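Local structure of tetracycline repressor protein class G (Acinetobacter baumannii, 6RX9) at residues T8-A13 / W43-K48; T115-L120 / W132-V137. The protein represses the tetracycline resistance gene by binding its operator DNA through a helix-turn-helix, and loses affinity for that DNA when tetracycline binds. All coordinates share one frame; numbering follows the deposited sequence.

Contact 1 of 2, residues T8-A13 / W43-K48; sequences TVIAAA and WHFQNK
Val-9 points from helix 6-20 toward the loop 43-48 and splits its two methyls between two rings, those of His-44 and Phe-45. At CB, the bond from CA already heads for the loop, and the fork there does the sorting. CG1 lies anti to the backbone N (chi1 173°) and comes in at the rim of the Phe-45 ring, near its plane, 3.7 Å from CE2; CD2 is its next neighbour on the same edge. CG2, beside the backbone N, goes the other way and sits over a face of the His-44 imidazole. This is a CH-pi contact, with Val-9 CG2 4.0 Å from the ring centroid and 18° off the ring normal, displaced a little toward the CD2 side. The opposite face of the imidazole carries CE3 of Trp-43, 3.4 Å above the ring plane and over its centre, so the imidazole lies between a methyl on one face and the indole edge on the other, which limits its rotation about chi2. Its NE2 is hydrogen-bonded to Leu-4 O, which ties the loop to the residues just ahead of helix 6-20.

One residue on, Ile-10 sets off alongside the loop, but its end, CD1, comes nearer. This CD1 reaches Phe-45 CZ at 3.6 Å, obliquely to the ring, with the two side chains crossing at about a right angle. Phe-45 thus has a valine methyl at its edge and an isoleucine tip by CZ, and it also touches Ala-54 of helix 48-59. Val-9 packs against Leu-30 of helix 27-34 as well. No hydrogen bond spans the two segments; this is apolar core packing of the TetR-family DNA-binding domain, where the first helix packs against the end of the helix-turn-helix motif.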
loop_
_atom_site.group_PDB
_atom_site.type_symbol
_atom_site.label_atom_id
_atom_site.label_comp_id
_atom_site.label_asym_id
_atom_site.label_seq_id
_atom_site.Cartn_x
_atom_site.Cartn_y
_atom_site.Cartn_z
ATOM N N THR A 8 20.468 16.388 13.655
ATOM C CA THR A 8 19.769 17.283 14.614
ATOM C C THR A 8 18.463 17.785 13.984
ATOM O O THR A 8 17.447 17.833 14.704
ATOM C CB THR A 8 20.672 18.444 15.050
ATOM O OG1 THR A 8 21.912 17.899 15.503
ATOM C CG2 THR A 8 20.051 19.284 16.145
ATOM N N VAL A 9 18.492 18.125 12.692
ATOM C CA VAL A 9 17.324 18.652 11.919
ATOM C C VAL A 9 16.225 17.580 11.866
ATOM O O VAL A 9 15.059 17.906 12.167
ATOM C CB VAL A 9 17.739 19.099 10.503
ATOM C CG1 VAL A 9 16.536 19.468 9.647
ATOM C CG2 VAL A 9 18.728 20.257 10.542
ATOM N N ILE A 10 16.571 16.349 11.486
ATOM C CA ILE A 10 15.568 15.266 11.248
ATOM C C ILE A 10 15.000 14.782 12.586
ATOM O O ILE A 10 13.802 14.426 12.617
ATOM C CB ILE A 10 16.159 14.126 10.396
ATOM C CG1 ILE A 10 16.423 14.595 8.963
ATOM C CG2 ILE A 10 15.259 12.894 10.425
ATOM C CD1 ILE A 10 15.176 14.979 8.193
ATOM N N ALA A 11 15.809 14.764 13.650
ATOM C CA ALA A 11 15.358 14.427 15.021
ATOM C C ALA A 11 14.185 15.338 15.406
ATOM O O ALA A 11 13.172 14.820 15.915
ATOM C CB ALA A 11 16.501 14.546 15.997
ATOM N N ALA A 12 14.309 16.644 15.144
ATOM C CA ALA A 12 13.272 17.668 15.419
ATOM C C ALA A 12 12.067 17.469 14.491
ATOM O O ALA A 12 10.924 17.634 14.963
ATOM C CB ALA A 12 13.863 19.048 15.265
ATOM N N ALA A 13 12.315 17.147 13.216
ATOM C CA ALA A 13 11.279 16.941 12.177
ATOM C C ALA A 13 10.397 15.742 12.554
ATOM O O ALA A 13 9.174 15.808 12.322
ATOM C CB ALA A 13 11.923 16.753 10.826
ATOM N N TRP A 43 19.781 25.125 3.712
ATOM C CA TRP A 43 21.028 24.411 3.322
ATOM C C TRP A 43 20.795 22.895 3.305
ATOM O O TRP A 43 21.337 22.227 2.400
ATOM C CB TRP A 43 22.183 24.781 4.264
ATOM C CG TRP A 43 23.498 24.191 3.858
ATOM C CD1 TRP A 43 24.377 24.709 2.956
ATOM C CD2 TRP A 43 24.080 22.954 4.316
ATOM N NE1 TRP A 43 25.468 23.895 2.830
ATOM C CE2 TRP A 43 25.317 22.812 3.651
ATOM C CE3 TRP A 43 23.686 21.962 5.221
ATOM C CZ2 TRP A 43 26.157 21.718 3.862
ATOM C CZ3 TRP A 43 24.517 20.881 5.429
ATOM C CH2 TRP A 43 25.736 20.762 4.758
ATOM N N HIS A 44 20.040 22.377 4.279
ATOM C CA HIS A 44 19.699 20.935 4.425
ATOM C C HIS A 44 18.554 20.559 3.473
ATOM O O HIS A 44 18.689 19.548 2.760
ATOM C CB HIS A 44 19.336 20.608 5.881
ATOM C CG HIS A 44 20.461 20.779 6.843
ATOM N ND1 HIS A 44 21.431 19.815 7.016
ATOM C CD2 HIS A 44 20.765 21.784 7.691
ATOM C CE1 HIS A 44 22.295 20.224 7.923
ATOM N NE2 HIS A 44 21.909 21.432 8.353
ATOM N N PHE A 45 17.460 21.327 3.481
ATOM C CA PHE A 45 16.229 21.042 2.694
ATOM C C PHE A 45 15.664 22.340 2.119
ATOM O O PHE A 45 15.306 23.229 2.910
ATOM C CB PHE A 45 15.192 20.336 3.569
ATOM C CG PHE A 45 15.728 19.121 4.277
ATOM C CD1 PHE A 45 15.983 17.952 3.576
ATOM C CD2 PHE A 45 16.003 19.152 5.636
ATOM C CE1 PHE A 45 16.491 16.837 4.222
ATOM C CE2 PHE A 45 16.518 18.036 6.278
ATOM C CZ PHE A 45 16.762 16.883 5.570
ATOM N N GLN A 46 15.580 22.433 0.789
ATOM C CA GLN A 46 15.069 23.632 0.075
ATOM C C GLN A 46 13.549 23.540 -0.090
ATOM O O GLN A 46 12.941 24.568 -0.431
ATOM C CB GLN A 46 15.750 23.796 -1.284
ATOM C CG GLN A 46 17.230 24.148 -1.180
ATOM C CD GLN A 46 18.109 22.924 -1.238
ATOM O OE1 GLN A 46 18.162 22.235 -2.252
ATOM N NE2 GLN A 46 18.814 22.650 -0.151
ATOM N N ASN A 47 12.952 22.365 0.141
ATOM C CA ASN A 47 11.485 22.169 -0.011
ATOM C C ASN A 47 11.012 21.001 0.864
ATOM O O ASN A 47 11.857 20.207 1.331
ATOM C CB ASN A 47 11.106 21.981 -1.483
ATOM C CG ASN A 47 11.972 20.959 -2.187
ATOM O OD1 ASN A 47 11.949 19.780 -1.846
ATOM N ND2 ASN A 47 12.751 21.405 -3.161
ATOM N N LYS A 48 9.697 20.920 1.074
ATOM C CA LYS A 48 9.036 19.895 1.921
ATOM C C LYS A 48 9.301 18.502 1.338
ATOM O O LYS A 48 9.483 17.570 2.135
ATOM C CB LYS A 48 7.533 20.174 2.008
ATOM C CG LYS A 48 6.738 19.185 2.846
ATOM C CD LYS A 48 5.316 19.631 3.090
ATOM C CE LYS A 48 4.509 18.620 3.874
ATOM N NZ LYS A 48 3.210 19.188 4.301
#

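Contact 2 of 2, residues T115-L120 / W132-V137; sequences TQIRFL and WALRAV
Leu-134 and Leu-120 both have CG beside the backbone N (chi1 -72° and -71°) and an extended second torsion, and these settings send the two side chains at each other tip to tip. Leu-120 CD1 lands on the branch point of its partner, 3.8 Å from Leu-134 CG, and lies close to both of that residue's methyls. Leu-134 is the shared partner: its branched end packs against Gln-116, Ile-117 and Leu-120 on one face of helix 110-122. Ile-117 gives the side of its CG1, 4.1 Å from Leu-134 CD1, and crosses it obliquely.

Gln-116 meets the leucine differently. Its chain runs out extended past CG, and OE1 rests at the fork of the leucine, 3.9 Å from Leu-134 CD2 and as near its CD1, in van der Waals contact and not a hydrogen bond. The other end of the amide is fixed: NE2 is hydrogen-bonded to Ser-67 O.

The two short axes stay 11.1 Å apart at 117° between their N-to-C directions, so only side chains bridge them. The contact joins helices 110-122 and 127-155 of the TetR C-terminal, ligand-binding domain. Helix 75-91 closes over the same cluster, with Phe-78 against Gln-116, Leu-79 against Leu-134 and Trp-75 against Leu-120. Beyond, Leu-172 of the second subunit packs on Ile-117, while Phe-199 of helix 185-202 packs on Ala-133.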
loop_
_atom_site.group_PDB
_atom_site.type_symbol
_atom_site.label_atom_id
_atom_site.label_comp_id
_atom_site.label_asym_id
_atom_site.label_seq_id
_atom_site.Cartn_x
_atom_site.Cartn_y
_atom_site.Cartn_z
ATOM N N THR A 115 22.436 -10.623 -0.735
ATOM C CA THR A 115 22.520 -11.485 0.478
ATOM C C THR A 115 21.151 -12.134 0.732
ATOM O O THR A 115 21.113 -13.365 0.929
ATOM C CB THR A 115 23.000 -10.700 1.707
ATOM O OG1 THR A 115 24.241 -10.069 1.392
ATOM C CG2 THR A 115 23.184 -11.581 2.925
ATOM N N GLN A 116 20.076 -11.338 0.715
ATOM C CA GLN A 116 18.680 -11.805 0.941
ATOM C C GLN A 116 18.297 -12.828 -0.136
ATOM O O GLN A 116 17.808 -13.917 0.231
ATOM C CB GLN A 116 17.694 -10.633 0.937
ATOM C CG GLN A 116 17.773 -9.753 2.178
ATOM C CD GLN A 116 16.694 -8.696 2.199
ATOM O OE1 GLN A 116 16.007 -8.462 1.208
ATOM N NE2 GLN A 116 16.531 -8.045 3.341
ATOM N N ILE A 117 18.515 -12.491 -1.412
ATOM C CA ILE A 117 18.137 -13.339 -2.585
ATOM C C ILE A 117 18.925 -14.657 -2.532
ATOM O O ILE A 117 18.296 -15.723 -2.674
ATOM C CB ILE A 117 18.354 -12.581 -3.912
ATOM C CG1 ILE A 117 17.401 -11.389 -4.043
ATOM C CG2 ILE A 117 18.236 -13.523 -5.104
ATOM C CD1 ILE A 117 17.822 -10.368 -5.075
ATOM N N ARG A 118 20.246 -14.587 -2.333
ATOM C CA ARG A 118 21.145 -15.775 -2.303
ATOM C C ARG A 118 20.736 -16.705 -1.151
ATOM O O ARG A 118 20.797 -17.934 -1.345
ATOM C CB ARG A 118 22.614 -15.350 -2.205
ATOM C CG ARG A 118 23.224 -14.910 -3.529
ATOM C CD ARG A 118 24.736 -14.859 -3.463
ATOM N NE ARG A 118 25.359 -14.287 -4.653
ATOM C CZ ARG A 118 25.609 -14.941 -5.787
ATOM N NH1 ARG A 118 25.271 -16.214 -5.927
ATOM N NH2 ARG A 118 26.196 -14.312 -6.791
ATOM N N PHE A 119 20.317 -16.148 -0.008
ATOM C CA PHE A 119 19.847 -16.919 1.176
ATOM C C PHE A 119 18.565 -17.689 0.828
ATOM O O PHE A 119 18.493 -18.895 1.131
ATOM C CB PHE A 119 19.618 -16.012 2.387
ATOM C CG PHE A 119 18.933 -16.697 3.543
ATOM C CD1 PHE A 119 19.573 -17.702 4.253
ATOM C CD2 PHE A 119 17.646 -16.341 3.920
ATOM C CE1 PHE A 119 18.941 -18.340 5.311
ATOM C CE2 PHE A 119 17.017 -16.975 4.982
ATOM C CZ PHE A 119 17.665 -17.974 5.674
ATOM N N LEU A 120 17.580 -17.020 0.223
ATOM C CA LEU A 120 16.300 -17.666 -0.184
ATOM C C LEU A 120 16.595 -18.776 -1.201
ATOM O O LEU A 120 15.977 -19.857 -1.088
ATOM C CB LEU A 120 15.337 -16.616 -0.750
ATOM C CG LEU A 120 14.745 -15.643 0.270
ATOM C CD1 LEU A 120 13.667 -14.783 -0.365
ATOM C CD2 LEU A 120 14.187 -16.379 1.482
ATOM N N TRP A 132 10.299 -12.007 -6.131
ATOM C CA TRP A 132 8.814 -11.874 -6.124
ATOM C C TRP A 132 8.278 -11.999 -4.693
ATOM O O TRP A 132 7.349 -11.248 -4.350
ATOM C CB TRP A 132 8.152 -12.898 -7.051
ATOM C CG TRP A 132 8.352 -12.644 -8.512
ATOM C CD1 TRP A 132 8.787 -11.492 -9.104
ATOM C CD2 TRP A 132 8.079 -13.563 -9.583
ATOM N NE1 TRP A 132 8.826 -11.642 -10.463
ATOM C CE2 TRP A 132 8.392 -12.899 -10.788
ATOM C CE3 TRP A 132 7.611 -14.881 -9.641
ATOM C CZ2 TRP A 132 8.254 -13.512 -12.032
ATOM C CZ3 TRP A 132 7.469 -15.485 -10.871
ATOM C CH2 TRP A 132 7.788 -14.807 -12.049
ATOM N N ALA A 133 8.837 -12.924 -3.903
ATOM C CA ALA A 133 8.441 -13.204 -2.502
ATOM C C ALA A 133 8.796 -12.010 -1.608
ATOM O O ALA A 133 7.916 -11.552 -0.858
ATOM C CB ALA A 133 9.103 -14.472 -2.018
ATOM N N LEU A 134 10.036 -11.521 -1.689
ATOM C CA LEU A 134 10.510 -10.352 -0.898
ATOM C C LEU A 134 9.622 -9.138 -1.205
ATOM O O LEU A 134 9.202 -8.458 -0.250
ATOM C CB LEU A 134 11.981 -10.077 -1.224
ATOM C CG LEU A 134 12.972 -11.102 -0.671
ATOM C CD1 LEU A 134 14.338 -10.942 -1.317
ATOM C CD2 LEU A 134 13.085 -10.994 0.840
ATOM N N ARG A 135 9.326 -8.899 -2.485
ATOM C CA ARG A 135 8.519 -7.738 -2.948
ATOM C C ARG A 135 7.068 -7.906 -2.478
ATOM O O ARG A 135 6.494 -6.912 -1.993
ATOM C CB ARG A 135 8.651 -7.570 -4.466
ATOM C CG ARG A 135 9.984 -6.961 -4.880
ATOM C CD ARG A 135 10.161 -6.784 -6.376
ATOM N NE ARG A 135 11.506 -6.314 -6.699
ATOM C CZ ARG A 135 11.996 -6.174 -7.930
ATOM N NH1 ARG A 135 11.254 -6.465 -8.987
ATOM N NH2 ARG A 135 13.235 -5.743 -8.100
ATOM N N ALA A 136 6.510 -9.115 -2.590
ATOM C CA ALA A 136 5.118 -9.443 -2.196
ATOM C C ALA A 136 4.907 -9.145 -0.705
ATOM O O ALA A 136 3.864 -8.555 -0.364
ATOM C CB ALA A 136 4.804 -10.880 -2.520
ATOM N N VAL A 137 5.859 -9.533 0.148
ATOM C CA VAL A 137 5.816 -9.263 1.616
ATOM C C VAL A 137 5.737 -7.744 1.835
ATOM O O VAL A 137 4.863 -7.293 2.603
ATOM C CB VAL A 137 7.010 -9.903 2.353
ATOM C CG1 VAL A 137 7.129 -9.407 3.787
ATOM C CG2 VAL A 137 6.929 -11.423 2.324
#

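In the fold
Contact 1 belongs to the DNA-binding domain and contact 2 to the ligand-binding domain, and the two lie on opposite sides of the chain's centre. Their centres are 33 Å apart and their nearest atoms about 22 Å, so neither touches the other; along the chain, contact 1 closes before contact 2 opens. Contact 2 is the one beside the drug site: the Gln-116 side chain is about 4 Å from that of Asn-82 and about 8 Å from that of His-64, both probably tetracycline-binding residues. With no direct touch between them, a signal from the pocket to the DNA-binding end would probably pass through intervening parts of the fold.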